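Local coordinates for protein purine nucleoside phosphorylase YlmD (Geobacillus stearothermophilus, PDB 6T1B) that cleaves adenosine, inosine and S-methyl-5'-thioadenosine with phosphate to give the free base and the matching ribose or methylthioribose 1-phosphate, and also deaminates adenosine, using a catalytic zinc ion, at residues S42-L47 and T261-A266; G27-H32 and L265-R270; R147-G152 and E221-Q226. One frame throughout, in Å; residues are numbered along the deposited sequence.

Contact 1: residues S42-L47 and T261-A266. With NOS (inosine), chain B.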
# COMPACT_ATOMS: atom_id res chain seq x y z
N SER A 42 8.13 11.60 12.93
CA SER A 42 8.62 10.83 14.08
C SER A 42 8.22 9.34 14.00
O SER A 42 8.96 8.48 14.48
CB SER A 42 8.11 11.36 15.41
OG SER A 42 6.70 11.33 15.50
N LEU A 43 7.06 9.01 13.42
CA LEU A 43 6.59 7.62 13.35
C LEU A 43 7.08 6.93 12.08
O LEU A 43 6.31 6.42 11.27
CB LEU A 43 5.08 7.53 13.49
CG LEU A 43 4.53 6.16 13.87
CD1 LEU A 43 4.79 5.81 15.31
CD2 LEU A 43 3.05 6.08 13.55
N ASN A 44 8.40 6.90 11.92
CA ASN A 44 8.99 6.22 10.79
C ASN A 44 8.90 4.73 11.00
O ASN A 44 9.46 4.19 11.96
CB ASN A 44 10.44 6.61 10.59
CG ASN A 44 11.07 5.76 9.54
OD1 ASN A 44 10.44 5.41 8.53
ND2 ASN A 44 12.31 5.38 9.76
N MET A 45 8.23 4.05 10.08
CA MET A 45 8.07 2.60 10.16
C MET A 45 9.06 1.81 9.31
O MET A 45 9.05 0.57 9.36
CB MET A 45 6.65 2.23 9.74
CG MET A 45 5.61 2.94 10.55
SD MET A 45 5.79 2.54 12.32
CE MET A 45 4.14 2.63 12.92
N GLY A 46 9.89 2.48 8.52
CA GLY A 46 10.77 1.82 7.58
C GLY A 46 12.11 1.48 8.21
O GLY A 46 12.78 2.35 8.76
N LEU A 47 12.48 0.20 8.13
CA LEU A 47 13.74 -0.30 8.63
C LEU A 47 14.88 -0.17 7.62
O LEU A 47 16.03 -0.45 7.98
CB LEU A 47 13.61 -1.79 9.00
CG LEU A 47 12.72 -2.03 10.23
CD1 LEU A 47 12.34 -3.50 10.31
CD2 LEU A 47 13.44 -1.56 11.49
N THR A 261 13.55 10.51 4.05
CA THR A 261 12.32 10.65 4.82
C THR A 261 11.93 9.29 5.38
O THR A 261 12.54 8.25 5.08
CB THR A 261 11.21 11.27 3.96
OG1 THR A 261 10.15 11.71 4.82
CG2 THR A 261 10.72 10.31 2.89
N GLY A 262 10.89 9.32 6.22
CA GLY A 262 10.38 8.11 6.82
C GLY A 262 9.44 7.37 5.88
O GLY A 262 9.24 7.71 4.71
N ARG A 263 8.85 6.32 6.43
CA ARG A 263 7.81 5.56 5.77
C ARG A 263 6.60 5.38 6.69
O ARG A 263 6.74 5.11 7.89
CB ARG A 263 8.30 4.17 5.39
CG ARG A 263 9.48 4.15 4.45
CD ARG A 263 9.08 4.62 3.07
NE ARG A 263 10.18 4.55 2.11
CZ ARG A 263 10.97 5.57 1.81
NH1 ARG A 263 10.80 6.76 2.38
NH2 ARG A 263 11.96 5.42 0.93
N MET A 264 5.42 5.56 6.10
CA MET A 264 4.21 5.13 6.75
C MET A 264 4.06 3.61 6.56
O MET A 264 4.65 3.04 5.65
CB MET A 264 2.99 5.80 6.13
CG MET A 264 2.90 7.31 6.28
SD MET A 264 3.81 8.29 5.08
CE MET A 264 2.85 8.03 3.59
N LEU A 265 3.26 2.98 7.41
CA LEU A 265 2.93 1.58 7.25
C LEU A 265 1.46 1.50 6.83
O LEU A 265 0.59 2.06 7.51
CB LEU A 265 3.07 0.82 8.56
CG LEU A 265 3.13 -0.69 8.46
CD1 LEU A 265 4.53 -1.10 7.97
CD2 LEU A 265 2.74 -1.35 9.75
N ALA A 266 1.22 0.81 5.73
CA ALA A 266 -0.11 0.33 5.37
C ALA A 266 -0.25 -1.08 5.93
O ALA A 266 0.70 -1.87 5.90
CB ALA A 266 -0.27 0.27 3.86
N9 NOS B . 11.99 0.78 2.49
C4 NOS B . 11.30 -0.27 2.97
N3 NOS B . 10.44 -1.31 2.35
C2 NOS B . 9.87 -2.34 3.17
N1 NOS B . 10.13 -2.40 4.58
C6 NOS B . 10.94 -1.44 5.23
O6 NOS B . 11.11 -1.54 6.41
C5 NOS B . 11.53 -0.34 4.32
N7 NOS B . 12.28 0.67 4.63
C8 NOS B . 12.58 1.36 3.53
C5' NOS B . 8.66 1.26 -0.19
O5' NOS B . 7.81 2.35 -0.56
C4' NOS B . 10.11 1.62 -0.38
O4' NOS B . 10.69 1.86 0.92
C1' NOS B . 11.89 1.13 1.06
C2' NOS B . 11.82 -0.02 0.06
O2' NOS B . 13.12 -0.39 -0.36
C3' NOS B . 10.98 0.57 -1.07
O3' NOS B . 11.84 1.23 -2.02
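N44 lays its carboxamide against the backbone of G262 and R263, its OD1 accepting R263 N at 2.8 Å. The same oxygen takes G46 N from the opposite face of the amide plane, which closes an Asx turn, so one buried carbonyl ties two loops together. With CG anti to the backbone N (chi1 172°), the amide reaches forward over its own turn and meets the other segment; ND2 is held by D51. G262 suits its place because a side chain there would press on OD1, which already lies 3.2 Å from G262 CA. One residue on, M45 N donates to R263 O at 2.9 Å, nearly straight and in the carbonyl plane, and N44 and M45 thus grip R263 at both backbone polar atoms. The flexible thioether chain of M45 crosses L265 at about a right angle, CG lying 3.9 Å from L265 CB, and both side chains also rest on L63 of helix 53-67. G46 leaves room for R263 CG, which a CB would strike. Both loops present groups to inosine: L47 N donates to O6 of the base at 2.8 Å, and R263 NE to the ribose O4' at 3.0 Å, almost in line at 175°. The R263 chain bends at chi2 (-70°), and its NH1 turns back to G262 O, which limits rotation of the guanidinium and leaves NE aimed at the sugar. The bond to the ring oxygen helps hold the ribose; the Asx turn sets L47 N, at the base, relative to the R263 side chain.

Contact 2: residues G27-H32 and L265-R270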
# COMPACT_ATOMS: atom_id res chain seq x y z
N GLY A 27 -5.56 0.10 7.59
CA GLY A 27 -5.30 1.52 7.69
C GLY A 27 -3.92 1.87 7.18
O GLY A 27 -3.21 1.04 6.60
N LEU A 28 -3.57 3.13 7.40
CA LEU A 28 -2.27 3.68 7.03
C LEU A 28 -1.86 4.64 8.14
O LEU A 28 -2.67 5.47 8.59
CB LEU A 28 -2.36 4.46 5.72
CG LEU A 28 -1.07 5.08 5.18
CD1 LEU A 28 -0.15 4.04 4.56
CD2 LEU A 28 -1.35 6.15 4.15
N THR A 29 -0.62 4.50 8.61
CA THR A 29 -0.17 5.41 9.67
C THR A 29 0.09 6.81 9.12
O THR A 29 0.27 7.00 7.92
CB THR A 29 1.11 4.88 10.34
OG1 THR A 29 2.16 4.72 9.39
CG2 THR A 29 0.86 3.55 11.01
N THR A 30 0.10 7.80 10.03
CA THR A 30 0.59 9.14 9.73
C THR A 30 1.97 9.28 10.36
O THR A 30 2.48 8.38 11.02
CB THR A 30 -0.33 10.23 10.27
OG1 THR A 30 -0.15 10.26 11.69
CG2 THR A 30 -1.76 9.99 9.85
N LYS A 31 2.57 10.45 10.20
CA LYS A 31 3.96 10.59 10.58
C LYS A 31 4.15 10.87 12.06
O LYS A 31 5.29 10.98 12.51
CB LYS A 31 4.62 11.71 9.76
CG LYS A 31 4.08 13.04 10.03
CD LYS A 31 4.26 14.05 8.89
CE LYS A 31 5.67 14.12 8.36
NZ LYS A 31 5.88 15.45 7.64
N HIS A 32 3.07 11.07 12.83
CA HIS A 32 3.18 11.55 14.19
C HIS A 32 2.99 10.47 15.25
O HIS A 32 2.34 9.46 15.02
CB HIS A 32 2.18 12.67 14.39
CG HIS A 32 2.44 13.82 13.49
ND1 HIS A 32 3.58 14.59 13.59
CD2 HIS A 32 1.75 14.30 12.42
CE1 HIS A 32 3.56 15.51 12.64
NE2 HIS A 32 2.45 15.37 11.93
N LEU A 265 3.26 2.98 7.41
CA LEU A 265 2.93 1.58 7.25
C LEU A 265 1.46 1.50 6.83
O LEU A 265 0.59 2.06 7.51
CB LEU A 265 3.07 0.82 8.56
CG LEU A 265 3.13 -0.69 8.46
CD1 LEU A 265 4.53 -1.10 7.97
CD2 LEU A 265 2.74 -1.35 9.75
N ALA A 266 1.22 0.81 5.73
CA ALA A 266 -0.11 0.33 5.37
C ALA A 266 -0.25 -1.08 5.93
O ALA A 266 0.70 -1.87 5.90
CB ALA A 266 -0.27 0.27 3.86
N PHE A 267 -1.43 -1.39 6.45
CA PHE A 267 -1.59 -2.68 7.09
C PHE A 267 -3.00 -3.19 6.86
O PHE A 267 -3.95 -2.41 6.70
CB PHE A 267 -1.28 -2.61 8.59
CG PHE A 267 -2.01 -1.51 9.30
CD1 PHE A 267 -3.28 -1.71 9.84
CD2 PHE A 267 -1.44 -0.25 9.43
CE1 PHE A 267 -3.94 -0.69 10.48
CE2 PHE A 267 -2.11 0.76 10.08
CZ PHE A 267 -3.36 0.55 10.58
N ILE A 268 -3.12 -4.51 6.79
CA ILE A 268 -4.43 -5.15 6.77
C ILE A 268 -4.31 -6.54 7.37
O ILE A 268 -3.37 -7.29 7.08
CB ILE A 268 -5.04 -5.16 5.36
CG1 ILE A 268 -6.48 -5.68 5.37
CG2 ILE A 268 -4.20 -6.00 4.38
CD1 ILE A 268 -7.23 -5.43 4.05
N GLY A 269 -5.31 -6.91 8.17
CA GLY A 269 -5.36 -8.23 8.78
C GLY A 269 -6.72 -8.43 9.42
O GLY A 269 -7.51 -7.49 9.53
N ARG A 270 -6.98 -9.66 9.83
CA ARG A 270 -8.20 -9.99 10.55
C ARG A 270 -7.85 -10.50 11.93
O ARG A 270 -6.88 -11.24 12.09
CB ARG A 270 -9.01 -11.02 9.77
CG ARG A 270 -9.55 -10.42 8.49
CD ARG A 270 -10.50 -11.35 7.76
NE ARG A 270 -9.87 -12.61 7.39
CZ ARG A 270 -10.13 -13.78 7.96
NH1 ARG A 270 -11.01 -13.86 8.94
NH2 ARG A 270 -9.52 -14.88 7.54
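G27 and F267 form an antiparallel hydrogen-bonded pair at the join of two neighbouring strands, 25-29 and 264-269, in a six-stranded mixed sheet. Two backbone bonds close this pair, G27 N to F267 O at 3.1 Å and F267 N back to G27 O; the latter oxygen also receives the hydroxyl of Y130. L28 and A266 follow as a non-hydrogen-bonded pair, where CA-H...O contacts run from A266 CA to G27 O and from L28 CA to L265 O. At the end of the ladder T29 N donates to L265 O at 2.9 Å, but the return bond comes from a side chain: L265 N donates to T29 OG1, also at 2.9 Å. Threonine fits because its hydroxyl, set between the backbone N and the carbonyl carbon (chi1 58°), stands in for a main-chain carbonyl as the strand gives way to loop.

Apolar packing divides between the two faces. L28 CD1 meets A266 CB at 3.8 Å, a methyl small enough for the leucine branch to lie against it, and both touch Y130 of strand 127-133. On the other face F267 lies beside L63 and L67 of helix 53-67, with T29 CG2 near its ring edge. The ring itself folds back over G27, where any CB would collide with CZ; the result is a CH-pi contact, G27 CA standing 4.0 Å from the ring centroid and 26° off its normal.

Contact 3: residues R147-G152 and E221-Q226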
# COMPACT_ATOMS: atom_id res chain seq x y z
N ARG A 147 6.94 1.39 -11.36
CA ARG A 147 7.49 0.15 -11.89
C ARG A 147 6.55 -1.02 -11.62
O ARG A 147 6.28 -1.84 -12.52
CB ARG A 147 8.86 -0.12 -11.28
CG ARG A 147 9.91 0.83 -11.72
CD ARG A 147 11.26 0.30 -11.33
NE ARG A 147 12.27 1.33 -11.49
CZ ARG A 147 13.02 1.48 -12.58
NH1 ARG A 147 13.90 2.47 -12.60
NH2 ARG A 147 12.89 0.66 -13.61
N GLY A 148 6.03 -1.11 -10.40
CA GLY A 148 5.11 -2.18 -10.07
C GLY A 148 3.81 -2.06 -10.84
O GLY A 148 3.21 -3.07 -11.24
N THR A 149 3.36 -0.83 -11.08
CA THR A 149 2.18 -0.61 -11.91
C THR A 149 2.45 -1.03 -13.35
O THR A 149 1.61 -1.70 -13.97
CB THR A 149 1.77 0.86 -11.83
OG1 THR A 149 1.52 1.23 -10.47
CG2 THR A 149 0.49 1.12 -12.60
N ALA A 150 3.62 -0.70 -13.87
CA ALA A 150 3.99 -1.12 -15.23
C ALA A 150 4.06 -2.65 -15.31
O ALA A 150 3.81 -3.23 -16.37
CB ALA A 150 5.32 -0.50 -15.63
N GLY A 151 4.41 -3.30 -14.20
CA GLY A 151 4.45 -4.74 -14.07
C GLY A 151 3.12 -5.40 -13.82
O GLY A 151 3.04 -6.63 -13.81
N GLY A 152 2.07 -4.60 -13.64
CA GLY A 152 0.75 -5.15 -13.45
C GLY A 152 0.49 -5.76 -12.09
O GLY A 152 -0.28 -6.73 -11.98
N GLU A 221 -5.25 6.27 -10.37
CA GLU A 221 -6.17 5.97 -11.46
C GLU A 221 -5.60 4.89 -12.37
O GLU A 221 -6.34 4.07 -12.90
CB GLU A 221 -6.49 7.25 -12.24
CG GLU A 221 -7.35 7.03 -13.48
CD GLU A 221 -8.82 6.70 -13.18
OE1 GLU A 221 -9.19 6.46 -12.01
OE2 GLU A 221 -9.60 6.69 -14.15
N ALA A 222 -4.29 4.89 -12.59
CA ALA A 222 -3.70 3.82 -13.39
C ALA A 222 -4.01 2.46 -12.78
O ALA A 222 -4.36 1.51 -13.50
CB ALA A 222 -2.19 4.02 -13.51
N ASN A 223 -3.88 2.35 -11.47
CA ASN A 223 -4.16 1.08 -10.80
C ASN A 223 -5.64 0.77 -10.80
O ASN A 223 -6.04 -0.38 -11.03
CB ASN A 223 -3.55 1.11 -9.41
CG ASN A 223 -2.10 0.77 -9.44
OD1 ASN A 223 -1.75 -0.39 -9.60
ND2 ASN A 223 -1.24 1.78 -9.41
N ARG A 224 -6.50 1.79 -10.65
CA ARG A 224 -7.93 1.56 -10.75
C ARG A 224 -8.28 1.00 -12.12
O ARG A 224 -9.06 0.04 -12.22
CB ARG A 224 -8.69 2.86 -10.50
CG ARG A 224 -10.19 2.74 -10.66
CD ARG A 224 -10.91 4.04 -10.30
NE ARG A 224 -12.28 3.97 -10.77
CZ ARG A 224 -12.67 4.32 -11.99
NH1 ARG A 224 -11.80 4.79 -12.87
NH2 ARG A 224 -13.94 4.19 -12.34
N LEU A 225 -7.75 1.59 -13.19
CA LEU A 225 -8.07 1.13 -14.53
C LEU A 225 -7.62 -0.31 -14.74
O LEU A 225 -8.32 -1.11 -15.36
CB LEU A 225 -7.43 2.06 -15.57
CG LEU A 225 -8.01 3.47 -15.62
CD1 LEU A 225 -7.10 4.37 -16.47
CD2 LEU A 225 -9.40 3.48 -16.18
N GLN A 226 -6.45 -0.66 -14.19
CA GLN A 226 -5.99 -2.04 -14.28
C GLN A 226 -6.93 -2.99 -13.54
O GLN A 226 -7.23 -4.08 -14.02
CB GLN A 226 -4.58 -2.19 -13.74
CG GLN A 226 -3.51 -1.66 -14.68
CD GLN A 226 -2.10 -1.90 -14.14
OE1 GLN A 226 -1.90 -2.64 -13.19
NE2 GLN A 226 -1.12 -1.28 -14.78
O HOH W 1 -2.61 -5.35 -13.98
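T149 meets two amide side chains from helix 219-229, one at its hydroxyl and one at its backbone carbonyl. Its OG1 stands anti to the carbonyl carbon (chi1 -57°), where it lies beside the backbone N and bonds to G145 O, four residues earlier. N223 ND2 donates to that hydroxyl at 3.0 Å, with OG1 tilted from the amide plane, and is itself tethered to L219 O in its own helix. The other branch, CG2, faces the second helix: its methyl packs 4.1 Å from A222 CB and lies 3.6 Å from Q226 NE2. The alanine methyl is short enough for T149 CG2 to lie against it while N223 and Q226, from the same helix, reach T149.

Q226 runs extended beyond CG (chi2 -177°), carrying NE2 to T149 O at 2.9 Å in an essentially straight bond of 179°. The carbonyl lies in the plane of the glutamine amide, but NE2 stands above the plane of the carbonyl, opposite G152 N. That second donor belongs to the Schellman motif ending helix 146-150, whose positive phi at G152 is easily adopted without a side chain. Q226 OE1 accepts from a water that also bonds weakly to G152 O. An alanine in place of N223 would probably take from T149 OG1 the donor that reaches it from the other helix and from L219 O its side-chain partner, and open a gap between the helices. Two carboxamides thus satisfy polar atoms at a helix end, joining 146-150 to 219-229 by directional bonds around a small patch of methyl packing.

In the fold
Contacts 1 and 2 are neighbours, their centres 10 Å apart, sharing L265 and A266 of strand 264-269; K31 O, approached by S42 N and L43 N, joins them further. Strand 264-269 therefore runs from the inosine pocket at its beginning into the sheet beside strand 25-29. Contact 3 lies across the chain's centre, about 23 Å from contact 1 and 21 Å from contact 2 between centres, and touches neither. Along the chain, 27-32 and 42-47 come first, then 147-152 and 221-226, and finally 261-270, so the late strand returns to early segments and brackets the helix pair. The side chain of T149 in contact 3 nevertheless lies about 9 Å from the bound catalytic zinc ion.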